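Local coordinates for protein N-acetylglucosamine-specific lectin (Saxidomus purpuratus, PDB 6A7T) that binds N-acetylglucosamine through a C-type lectin domain in a calcium-independent manner, while also carrying a bound calcium ion, at residues Thr53-Glu56 / Ala61-Thr64; Ser37-Asp42 / Ser68-Phe73; Asn138-Gln141 / Asn145-Gly148. All blocks are in the same frame, centred on the assembly; numbering follows the deposited sequence.

Contact 1: Thr53-Glu56 / Ala61-Thr64. With CA (calcium ion), chain C.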
loop_
_atom_site.group_PDB
_atom_site.type_symbol
_atom_site.label_atom_id
_atom_site.label_comp_id
_atom_site.label_asym_id
_atom_site.label_seq_id
_atom_site.Cartn_x
_atom_site.Cartn_y
_atom_site.Cartn_z
ATOM N N THR A 53 -18.059 15.178 -1.475
ATOM C CA THR A 53 -18.618 15.090 -2.815
ATOM C C THR A 53 -17.520 15.060 -3.874
ATOM O O THR A 53 -17.555 14.263 -4.848
ATOM C CB THR A 53 -19.593 16.254 -3.053
ATOM O OG1 THR A 53 -20.639 16.008 -2.121
ATOM C CG2 THR A 53 -20.144 16.237 -4.463
ATOM N N PHE A 54 -16.536 15.921 -3.711
ATOM C CA PHE A 54 -15.483 16.044 -4.671
ATOM C C PHE A 54 -14.675 14.757 -4.726
ATOM O O PHE A 54 -14.436 14.249 -5.808
ATOM C CB PHE A 54 -14.554 17.211 -4.359
ATOM C CG PHE A 54 -13.331 17.196 -5.220
ATOM C CD1 PHE A 54 -13.439 17.432 -6.585
ATOM C CD2 PHE A 54 -12.095 16.873 -4.694
ATOM C CE1 PHE A 54 -12.313 17.372 -7.394
ATOM C CE2 PHE A 54 -10.972 16.806 -5.516
ATOM C CZ PHE A 54 -11.077 17.087 -6.854
ATOM N N CYS A 55 -14.296 14.211 -3.571
ATOM C CA CYS A 55 -13.546 12.965 -3.603
ATOM C C CYS A 55 -14.372 11.872 -4.301
ATOM O O CYS A 55 -13.810 11.108 -5.060
ATOM C CB CYS A 55 -13.101 12.554 -2.208
ATOM S SG CYS A 55 -11.870 13.659 -1.508
ATOM N N GLU A 56 -15.697 11.787 -4.027
ATOM C CA GLU A 56 -16.588 10.823 -4.688
ATOM C C GLU A 56 -16.524 10.992 -6.205
ATOM O O GLU A 56 -16.477 9.970 -6.947
ATOM C CB GLU A 56 -18.011 10.992 -4.172
ATOM C CG GLU A 56 -18.181 10.502 -2.733
ATOM C CD GLU A 56 -19.463 10.942 -2.016
ATOM O OE1 GLU A 56 -20.330 11.606 -2.649
ATOM O OE2 GLU A 56 -19.595 10.627 -0.845
ATOM N N ALA A 61 -12.656 8.795 -2.082
ATOM C CA ALA A 61 -13.372 9.270 -0.894
ATOM C C ALA A 61 -12.400 10.045 -0.034
ATOM O O ALA A 61 -11.217 9.863 -0.155
ATOM C CB ALA A 61 -13.931 8.098 -0.123
ATOM N N LEU A 62 -12.923 10.928 0.828
ATOM C CA LEU A 62 -12.024 11.581 1.779
ATOM C C LEU A 62 -11.253 10.493 2.558
ATOM O O LEU A 62 -11.799 9.435 2.918
ATOM C CB LEU A 62 -12.842 12.479 2.716
ATOM C CG LEU A 62 -13.316 13.813 2.176
ATOM C CD1 LEU A 62 -14.376 14.400 3.095
ATOM C CD2 LEU A 62 -12.144 14.747 1.987
ATOM N N VAL A 63 -9.949 10.754 2.785
ATOM C CA VAL A 63 -9.032 9.815 3.367
ATOM C C VAL A 63 -9.495 9.327 4.739
ATOM O O VAL A 63 -9.974 10.084 5.527
ATOM C CB VAL A 63 -7.620 10.417 3.451
ATOM C CG1 VAL A 63 -7.560 11.589 4.410
ATOM C CG2 VAL A 63 -6.592 9.345 3.775
ATOM N N THR A 64 -9.335 8.029 4.976
ATOM C CA THR A 64 -9.574 7.427 6.296
ATOM C C THR A 64 -8.222 6.881 6.769
ATOM O O THR A 64 -7.461 6.448 5.963
ATOM C CB THR A 64 -10.653 6.357 6.185
ATOM O OG1 THR A 64 -10.154 5.390 5.274
ATOM C CG2 THR A 64 -11.940 6.963 5.690
HETATM CA CA CA C . -6.773 4.637 4.564
HETATM O O HOH W 1 -5.519 2.542 4.161
HETATM O O HOH W 2 -8.604 3.210 3.671
#
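Cys55 lays its side chain over the peptide unit that joins Ala61 to Leu62. Its CB stands 3.4 Å from Ala61 C and equally near Leu62 N, so the methylene rests against backbone and not against another side chain. A chi1 of -68° swings SG to the side away from the Cys55 carbonyl and carries the sulfur on past that peptide to one branch of Leu62: Cys55 SG lies 3.7 Å from Leu62 CD2. CG of Leu62 is only slightly farther from the sulfur. Ala61 contributes through its main chain, since its methyl points away from the helix. The backbones are close here, Cys55 CA being 4.6 Å from Ala61 CA, and no hydrogen bond links the two segments; van der Waals packing accounts for the direct contact, burying 154 Å² in all. The sulfur is also fixed covalently, because Cys55 forms a disulfide with Cys152, which ties helix 48-57 to strand 148-154. Farther along, beyond the packing, the carbonyl O of Thr64 coordinates the calcium ion at 2.4 Å. Two waters, Glu66, Glu70 and Glu153 are further ligands of that ion. Thus the segment that meets the helix at Ala61 and Leu62 supplies a calcium ligand two residues after Leu62. Strand 61-62 lies at one edge, within this chain, of a four-stranded antiparallel sheet of the C-type lectin fold, pairing with strand 148-154 through Ala61 and Glu153. Leu62 also packs on Trp48, Ser51 and Lys52 of helix 48-57, while Val63 faces Tyr39 of strand 37-43 and Ile74 of helix 68-78.

Contact 2: Ser37-Asp42 / Ser68-Phe73. With CA (calcium ion), chain C.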
loop_
_atom_site.group_PDB
_atom_site.type_symbol
_atom_site.label_atom_id
_atom_site.label_comp_id
_atom_site.label_asym_id
_atom_site.label_seq_id
_atom_site.Cartn_x
_atom_site.Cartn_y
_atom_site.Cartn_z
ATOM N N SER A 37 -2.844 2.390 -1.741
ATOM C CA SER A 37 -3.827 3.416 -2.142
ATOM C C SER A 37 -3.137 4.546 -2.881
ATOM O O SER A 37 -1.964 4.778 -2.693
ATOM C CB SER A 37 -4.508 4.003 -0.940
ATOM O OG SER A 37 -5.348 3.057 -0.325
ATOM N N CYS A 38 -3.926 5.260 -3.695
ATOM C CA CYS A 38 -3.536 6.534 -4.303
ATOM C C CYS A 38 -4.241 7.686 -3.563
ATOM O O CYS A 38 -5.388 7.591 -3.195
ATOM C CB CYS A 38 -3.870 6.563 -5.778
ATOM S SG CYS A 38 -2.968 5.320 -6.743
ATOM N N TYR A 39 -3.495 8.764 -3.355
ATOM C CA TYR A 39 -3.953 9.935 -2.620
ATOM C C TYR A 39 -3.825 11.200 -3.464
ATOM O O TYR A 39 -2.796 11.444 -4.117
ATOM C CB TYR A 39 -3.104 10.129 -1.378
ATOM C CG TYR A 39 -3.133 8.968 -0.412
ATOM C CD1 TYR A 39 -2.373 7.823 -0.636
ATOM C CD2 TYR A 39 -3.919 9.005 0.727
ATOM C CE1 TYR A 39 -2.428 6.729 0.228
ATOM C CE2 TYR A 39 -3.901 7.971 1.645
ATOM C CZ TYR A 39 -3.202 6.806 1.368
ATOM O OH TYR A 39 -3.240 5.809 2.305
ATOM N N LEU A 40 -4.829 12.085 -3.275
ATOM C CA LEU A 40 -4.815 13.422 -3.855
ATOM C C LEU A 40 -4.888 14.431 -2.718
ATOM O O LEU A 40 -5.874 14.435 -1.974
ATOM C CB LEU A 40 -6.035 13.575 -4.771
ATOM C CG LEU A 40 -6.163 14.956 -5.448
ATOM C CD1 LEU A 40 -5.015 15.223 -6.379
ATOM C CD2 LEU A 40 -7.464 15.073 -6.199
ATOM N N PHE A 41 -3.856 15.274 -2.607
ATOM C CA PHE A 41 -3.820 16.386 -1.685
ATOM C C PHE A 41 -4.325 17.604 -2.451
ATOM O O PHE A 41 -3.538 18.272 -3.145
ATOM C CB PHE A 41 -2.409 16.509 -1.102
ATOM C CG PHE A 41 -1.985 15.305 -0.303
ATOM C CD1 PHE A 41 -1.478 14.173 -0.936
ATOM C CD2 PHE A 41 -2.044 15.300 1.096
ATOM C CE1 PHE A 41 -1.058 13.069 -0.201
ATOM C CE2 PHE A 41 -1.652 14.188 1.818
ATOM C CZ PHE A 41 -1.147 13.079 1.176
ATOM N N ASP A 42 -5.641 17.755 -2.451
ATOM C CA ASP A 42 -6.265 18.733 -3.332
ATOM C C ASP A 42 -6.299 20.107 -2.654
ATOM O O ASP A 42 -6.776 20.233 -1.534
ATOM C CB ASP A 42 -7.651 18.294 -3.778
ATOM C CG ASP A 42 -8.100 19.101 -4.998
ATOM O OD1 ASP A 42 -7.652 18.799 -6.140
ATOM O OD2 ASP A 42 -8.820 20.067 -4.807
ATOM N N SER A 68 -0.994 4.104 12.131
ATOM C CA SER A 68 0.069 5.139 12.369
ATOM C C SER A 68 0.978 5.306 11.138
ATOM O O SER A 68 1.440 6.446 10.856
ATOM C CB SER A 68 0.904 4.771 13.586
ATOM O OG SER A 68 1.667 3.614 13.242
ATOM N N GLU A 69 1.237 4.221 10.395
ATOM C CA GLU A 69 2.036 4.236 9.167
ATOM C C GLU A 69 1.391 5.219 8.155
ATOM O O GLU A 69 2.085 6.034 7.475
ATOM C CB GLU A 69 2.151 2.863 8.508
ATOM C CG GLU A 69 2.919 1.831 9.299
ATOM C CD GLU A 69 2.127 1.017 10.323
ATOM O OE1 GLU A 69 1.034 1.438 10.754
ATOM O OE2 GLU A 69 2.658 -0.023 10.748
ATOM N N GLU A 70 0.060 5.146 8.063
ATOM C CA GLU A 70 -0.646 6.005 7.067
ATOM C C GLU A 70 -0.638 7.441 7.557
ATOM O O GLU A 70 -0.504 8.399 6.761
ATOM C CB GLU A 70 -2.071 5.484 6.827
ATOM C CG GLU A 70 -2.827 6.222 5.696
ATOM C CD GLU A 70 -4.232 5.686 5.457
ATOM O OE1 GLU A 70 -4.782 5.989 4.405
ATOM O OE2 GLU A 70 -4.785 4.906 6.294
ATOM N N ASP A 71 -0.813 7.598 8.866
ATOM C CA ASP A 71 -0.788 8.896 9.511
ATOM C C ASP A 71 0.549 9.574 9.199
ATOM O O ASP A 71 0.583 10.751 8.832
ATOM C CB ASP A 71 -1.020 8.748 11.005
ATOM C CG ASP A 71 -1.040 10.043 11.773
ATOM O OD1 ASP A 71 -1.929 10.851 11.559
ATOM O OD2 ASP A 71 -0.112 10.201 12.653
ATOM N N ASP A 72 1.630 8.811 9.312
ATOM C CA ASP A 72 2.967 9.356 9.089
ATOM C C ASP A 72 3.116 9.803 7.633
ATOM O O ASP A 72 3.665 10.892 7.347
ATOM C CB ASP A 72 4.056 8.358 9.545
ATOM C CG ASP A 72 4.186 8.157 11.066
ATOM O OD1 ASP A 72 3.631 8.965 11.851
ATOM O OD2 ASP A 72 4.846 7.137 11.490
ATOM N N PHE A 73 2.679 8.975 6.692
ATOM C CA PHE A 73 2.726 9.283 5.313
ATOM C C PHE A 73 2.034 10.625 5.091
ATOM O O PHE A 73 2.560 11.494 4.434
ATOM C CB PHE A 73 2.072 8.183 4.462
ATOM C CG PHE A 73 1.734 8.637 3.078
ATOM C CD1 PHE A 73 2.732 8.899 2.150
ATOM C CD2 PHE A 73 0.405 8.853 2.718
ATOM C CE1 PHE A 73 2.421 9.378 0.879
ATOM C CE2 PHE A 73 0.101 9.321 1.452
ATOM C CZ PHE A 73 1.098 9.563 0.534
HETATM CA CA CA C . -6.773 4.637 4.564
HETATM O O HOH W 1 -5.519 2.542 4.161
HETATM O O HOH W 2 -8.604 3.210 3.671
#
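Tyr39 reaches Glu70 with its hydroxyl, and the hydrogen bond from Tyr39 OH to Glu70 OE1 measures 2.6 Å. The oxygen is approached from above the carboxylate plane, 42° out of it, and the ring stands steeply to that plane. Both carboxylate oxygens also bind the calcium ion, Glu70 OE1 at 2.4 Å and Glu70 OE2 at 2.6 Å, so OE1 serves the metal and the phenol together. Glu66, Glu153 and the carbonyl O of Thr64 are ligands of the same ion. Metal coordination probably polarises this carboxylate and, with the phenol bond, limits its rotation. The glutamate gets there on an extended chain, CG anti to the backbone N (chi1 -174°). Beside this polar link, Phe73 makes an edge-to-face pair with Tyr39, its CE2 lying 3.6 Å from Tyr39 CD1 over one face of the tyrosine ring; the centroids are 4.9 Å apart. The same CE2 meets the edge of Phe41, 4.0 Å from Phe41 CZ. Within the C-type lectin fold these rings pack between strand 37-43 and helix 68-78, whose segment axes run at 36° and approach to 12.4 Å. In the second shell Ser37 OG is hydrogen-bonded to Glu153 OE2. Phe34 stacks on Phe73, and Phe41 packs on Val77 and Ile78 farther along the helix.

Contact 3: Asn138-Gln141 / Asn145-Gly148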
loop_
_atom_site.group_PDB
_atom_site.type_symbol
_atom_site.label_atom_id
_atom_site.label_comp_id
_atom_site.label_asym_id
_atom_site.label_seq_id
_atom_site.Cartn_x
_atom_site.Cartn_y
_atom_site.Cartn_z
ATOM N N ASN A 138 -8.284 17.526 14.416
ATOM C CA ASN A 138 -9.111 18.469 15.155
ATOM C C ASN A 138 -10.558 18.324 14.650
ATOM O O ASN A 138 -10.779 17.906 13.483
ATOM C CB ASN A 138 -8.729 19.925 14.914
ATOM C CG ASN A 138 -9.475 20.872 15.806
ATOM O OD1 ASN A 138 -9.648 20.546 16.964
ATOM N ND2 ASN A 138 -9.927 22.002 15.272
ATOM N N ASP A 139 -11.522 18.602 15.518
ATOM C CA ASP A 139 -12.968 18.578 15.199
ATOM C C ASP A 139 -13.451 20.003 14.969
ATOM O O ASP A 139 -13.251 20.889 15.825
ATOM C CB ASP A 139 -13.762 17.955 16.356
ATOM C CG ASP A 139 -13.557 18.678 17.685
ATOM O OD1 ASP A 139 -12.408 18.670 18.163
ATOM O OD2 ASP A 139 -14.516 19.337 18.153
ATOM N N HIS A 140 -14.129 20.259 13.843
ATOM C CA HIS A 140 -14.653 21.526 13.478
ATOM C C HIS A 140 -16.172 21.358 13.323
ATOM O O HIS A 140 -16.621 20.418 12.674
ATOM C CB HIS A 140 -14.047 22.059 12.160
ATOM C CG HIS A 140 -14.490 23.433 11.794
ATOM N ND1 HIS A 140 -14.042 24.556 12.490
ATOM C CD2 HIS A 140 -15.244 23.922 10.776
ATOM C CE1 HIS A 140 -14.521 25.644 11.927
ATOM N NE2 HIS A 140 -15.292 25.289 10.891
ATOM N N GLN A 141 -16.944 22.280 13.899
ATOM C CA GLN A 141 -18.393 22.044 13.993
ATOM C C GLN A 141 -19.159 22.612 12.782
ATOM O O GLN A 141 -20.384 22.444 12.691
ATOM C CB GLN A 141 -18.840 22.534 15.378
ATOM C CG GLN A 141 -18.726 21.437 16.433
ATOM C CD GLN A 141 -17.313 21.059 16.812
ATOM O OE1 GLN A 141 -16.433 21.898 16.905
ATOM N NE2 GLN A 141 -17.092 19.796 17.107
ATOM N N ASN A 145 -19.707 25.243 5.594
ATOM C CA ASN A 145 -19.324 26.545 5.079
ATOM C C ASN A 145 -17.896 26.969 5.451
ATOM O O ASN A 145 -17.558 28.171 5.295
ATOM C CB ASN A 145 -20.342 27.592 5.560
ATOM C CG ASN A 145 -21.703 27.334 4.960
ATOM O OD1 ASN A 145 -22.684 27.169 5.698
ATOM N ND2 ASN A 145 -21.767 27.231 3.645
ATOM N N THR A 146 -17.059 26.059 5.934
ATOM C CA THR A 146 -15.666 26.361 6.206
ATOM C C THR A 146 -14.813 25.692 5.134
ATOM O O THR A 146 -14.762 24.465 5.061
ATOM C CB THR A 146 -15.262 25.947 7.608
ATOM O OG1 THR A 146 -16.175 26.551 8.536
ATOM C CG2 THR A 146 -13.816 26.280 7.915
ATOM N N LYS A 147 -14.158 26.514 4.321
ATOM C CA LYS A 147 -13.622 26.054 3.035
ATOM C C LYS A 147 -12.132 25.817 3.206
ATOM O O LYS A 147 -11.435 26.756 3.480
ATOM C CB LYS A 147 -13.847 27.066 1.907
ATOM C CG LYS A 147 -15.291 27.214 1.450
ATOM C CD LYS A 147 -15.425 28.139 0.246
ATOM C CE LYS A 147 -16.851 28.448 -0.107
ATOM N NZ LYS A 147 -16.918 29.493 -1.150
ATOM N N GLY A 148 -11.670 24.575 2.980
ATOM C CA GLY A 148 -10.277 24.259 3.043
ATOM C C GLY A 148 -9.915 23.189 2.015
ATOM O O GLY A 148 -10.808 22.627 1.363
#
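His140 meets Thr146 through a single side-chain hydrogen bond, from His140 NE2 to Thr146 OG1, 2.8 Å long with an N-H...O angle of 148°. Chi1 of His140 (-176°) places the imidazole toward the loop, and chi2 turns its NE2 corner to the threonine. OG1 sits at the ring's edge, tilted 16° out of its plane, so neither face of the imidazole is used in this contact. The threonine comes from the opposite direction. Its chi1 turns the hydroxyl away from its own carbonyl and sets the methyl trans to the backbone N. That rotamer leaves the methyl near the ring as well, Thr146 CG2 lying 3.5 Å from His140 NE2. The hydroxyl accepts the NE2 hydrogen and is itself hydrogen-bonded to Asp142 OD2, its stronger polar partner, in the turn between the segments. On the other side of the strand, Gln141 NE2 bonds to Asp139 OD2 at 2.8 Å, nearly straight and through the anti lone pair of the carboxylate. Asp139 further receives the backbone N of Asp119 and of Ala120. Asn138, His140 and Arg117, which bonds to Asn138 OD1 here, bind N-acetylglucosamine in another structure of this protein, where Asp139 binds a second calcium; the contact thus borders the sugar site, where Asn138 and Asp139 form part of the WND motif of C-type lectins.

In the fold
Contacts 1 and 2 share the calcium ion and both waters: Thr64 and Glu70 each coordinate it, and the centres of the two contacts are about 13 Å apart. Strands 37-43 and 61-62 belong to the same antiparallel sheet, on either side of strand 148-154, and strand 61-62 is followed, after a short loop, by helix 68-78. In sequence, contact 1 falls wholly between the two segments of contact 2, and contact 3 follows both. It uses strand 136-140, at the edge of the other sheet, its centre about 15 Å from that of contact 1 and about 20 Å from that of contact 2. The occupied calcium site and the sugar-site residues are therefore separate regions of one lectin domain.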